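PDB 6VPW: chemotaxis protein CheX from Vibrio vulnificus, which probably acts in bacterial chemotaxis as a phosphatase of the CheX family (CheC-like clan), removing the phosphoryl group from the response regulator CheY. Local coordinates for residues F7-L12 / I137-F141. Numbering follows the deposited sequence.
Sequences FVNPFL and IIMPF
M139 reaches from its strand to the first turn of the opposing helix and ends among V8, F11 and L12, a good example of how a long, flexible side chain joins a helix to the sheet beneath it. Its chain runs out extended beyond CG (chi2 175°, chi3 -160°), which carries the thioether up to the helix backbone. There the methyl CE lies 3.8 Å from V8 O, the same carbonyl that accepts the helical bond from L12 N at 3.1 Å. CE also meets V8 CG1 at 4.1 Å, while SD rests 3.8 Å from L12 CB. The next residue on this face of the strand, F141, brings its ring obliquely to the branch point of L12, with F141 CZ 3.8 Å from L12 CG. In this CheX fold, helix 8-23 lies across one face of the six-stranded antiparallel sheet, and the axis of residues 8-12 makes an angle of 33° with that of residues 137-141. Strand 137-142 sits between 28-34 and 148-154, and both neighbours widen the floor: I152 lies against M139 and F11, P32 against L12. F11 turns its ring away toward helix 85-107, leaving its CB near the methionine methyl. Nearer the N-terminus of the chain, the side chains of V8 and I137 cross at about a right angle, CG2 to CG2 at 4.0 Å, and F7 brings CE1 to 4.2 Å from I137 CG1.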
loop_
_atom_site.group_PDB
_atom_site.type_symbol
_atom_site.label_atom_id
_atom_site.label_comp_id
_atom_site.label_asym_id
_atom_site.label_seq_id
_atom_site.Cartn_x
_atom_site.Cartn_y
_atom_site.Cartn_z
ATOM N N PHE A 7 5.870 -16.594 9.346
ATOM C CA PHE A 7 5.126 -15.325 9.544
ATOM C C PHE A 7 3.629 -15.516 9.274
ATOM O O PHE A 7 2.857 -14.630 9.639
ATOM C CB PHE A 7 5.702 -14.220 8.649
ATOM C CG PHE A 7 5.755 -14.571 7.188
ATOM C CD1 PHE A 7 4.602 -14.572 6.416
ATOM C CD2 PHE A 7 6.955 -14.906 6.580
ATOM C CE1 PHE A 7 4.650 -14.900 5.068
ATOM C CE2 PHE A 7 7.000 -15.236 5.232
ATOM C CZ PHE A 7 5.845 -15.243 4.482
ATOM N N VAL A 8 3.228 -16.646 8.694
ATOM C CA VAL A 8 1.798 -16.808 8.291
ATOM C C VAL A 8 0.861 -16.815 9.515
ATOM O O VAL A 8 0.008 -15.924 9.584
ATOM C CB VAL A 8 1.617 -18.063 7.416
ATOM C CG1 VAL A 8 0.157 -18.401 7.175
ATOM C CG2 VAL A 8 2.356 -17.923 6.098
ATOM N N ASN A 9 1.015 -17.777 10.427
ATOM C CA ASN A 9 0.072 -17.941 11.571
ATOM C C ASN A 9 0.005 -16.703 12.467
ATOM O O ASN A 9 -1.085 -16.325 12.879
ATOM C CB ASN A 9 0.374 -19.219 12.348
ATOM C CG ASN A 9 0.069 -20.447 11.520
ATOM O OD1 ASN A 9 -0.656 -20.362 10.535
ATOM N ND2 ASN A 9 0.604 -21.585 11.915
ATOM N N PRO A 10 1.130 -16.075 12.871
ATOM C CA PRO A 10 1.059 -14.863 13.689
ATOM C C PRO A 10 0.175 -13.767 13.074
ATOM O O PRO A 10 -0.571 -13.157 13.841
ATOM C CB PRO A 10 2.520 -14.421 13.797
ATOM C CG PRO A 10 3.292 -15.712 13.673
ATOM C CD PRO A 10 2.510 -16.536 12.673
ATOM N N PHE A 11 0.272 -13.537 11.748
ATOM C CA PHE A 11 -0.579 -12.511 11.079
ATOM C C PHE A 11 -2.049 -12.968 11.063
ATOM O O PHE A 11 -2.914 -12.158 11.381
ATOM C CB PHE A 11 -0.063 -12.149 9.673
ATOM C CG PHE A 11 1.078 -11.164 9.683
ATOM C CD1 PHE A 11 0.834 -9.798 9.710
ATOM C CD2 PHE A 11 2.397 -11.596 9.738
ATOM C CE1 PHE A 11 1.880 -8.886 9.787
ATOM C CE2 PHE A 11 3.442 -10.685 9.793
ATOM C CZ PHE A 11 3.182 -9.330 9.812
ATOM N N LEU A 12 -2.304 -14.226 10.707
ATOM C CA LEU A 12 -3.682 -14.784 10.613
ATOM C C LEU A 12 -4.345 -14.692 11.994
ATOM O O LEU A 12 -5.452 -14.142 12.076
ATOM C CB LEU A 12 -3.579 -16.227 10.108
ATOM C CG LEU A 12 -4.881 -16.942 9.739
ATOM C CD1 LEU A 12 -4.595 -18.111 8.819
ATOM C CD2 LEU A 12 -5.633 -17.430 10.973
ATOM N N ILE A 137 1.643 -15.012 0.073
ATOM C CA ILE A 137 0.647 -15.878 0.768
ATOM C C ILE A 137 -0.664 -15.098 0.890
ATOM O O ILE A 137 -0.616 -13.905 1.290
ATOM C CB ILE A 137 1.167 -16.300 2.156
ATOM C CG1 ILE A 137 2.547 -16.966 2.093
ATOM C CG2 ILE A 137 0.143 -17.184 2.858
ATOM C CD1 ILE A 137 2.572 -18.253 1.319
ATOM N N ILE A 138 -1.777 -15.718 0.497
ATOM C CA ILE A 138 -3.114 -15.087 0.663
ATOM C C ILE A 138 -3.843 -15.898 1.734
ATOM O O ILE A 138 -3.768 -17.130 1.681
ATOM C CB ILE A 138 -3.916 -14.999 -0.653
ATOM C CG1 ILE A 138 -5.259 -14.292 -0.437
ATOM C CG2 ILE A 138 -4.105 -16.374 -1.281
ATOM C CD1 ILE A 138 -5.997 -13.959 -1.720
ATOM N N MET A 139 -4.465 -15.213 2.690
ATOM C CA MET A 139 -5.214 -15.875 3.784
ATOM C C MET A 139 -6.655 -15.387 3.681
ATOM O O MET A 139 -6.950 -14.267 4.096
ATOM C CB MET A 139 -4.613 -15.503 5.145
ATOM C CG MET A 139 -3.074 -15.511 5.151
ATOM S SD MET A 139 -2.346 -14.935 6.711
ATOM C CE MET A 139 -0.699 -14.509 6.149
ATOM N N PRO A 140 -7.565 -16.139 3.019
ATOM C CA PRO A 140 -8.959 -15.721 2.906
ATOM C C PRO A 140 -9.745 -15.874 4.217
ATOM O O PRO A 140 -9.441 -16.761 5.011
ATOM C CB PRO A 140 -9.584 -16.643 1.838
ATOM C CG PRO A 140 -8.422 -17.467 1.273
ATOM C CD PRO A 140 -7.302 -17.393 2.297
ATOM N N PHE A 141 -10.774 -15.043 4.375
ATOM C CA PHE A 141 -11.664 -15.084 5.560
ATOM C C PHE A 141 -13.097 -14.829 5.104
ATOM O O PHE A 141 -13.310 -14.137 4.075
ATOM C CB PHE A 141 -11.284 -14.031 6.603
ATOM C CG PHE A 141 -9.921 -14.188 7.228
ATOM C CD1 PHE A 141 -8.808 -13.597 6.654
ATOM C CD2 PHE A 141 -9.760 -14.892 8.412
ATOM C CE1 PHE A 141 -7.558 -13.723 7.240
ATOM C CE2 PHE A 141 -8.510 -15.009 9.001
ATOM C CZ PHE A 141 -7.413 -14.425 8.415
#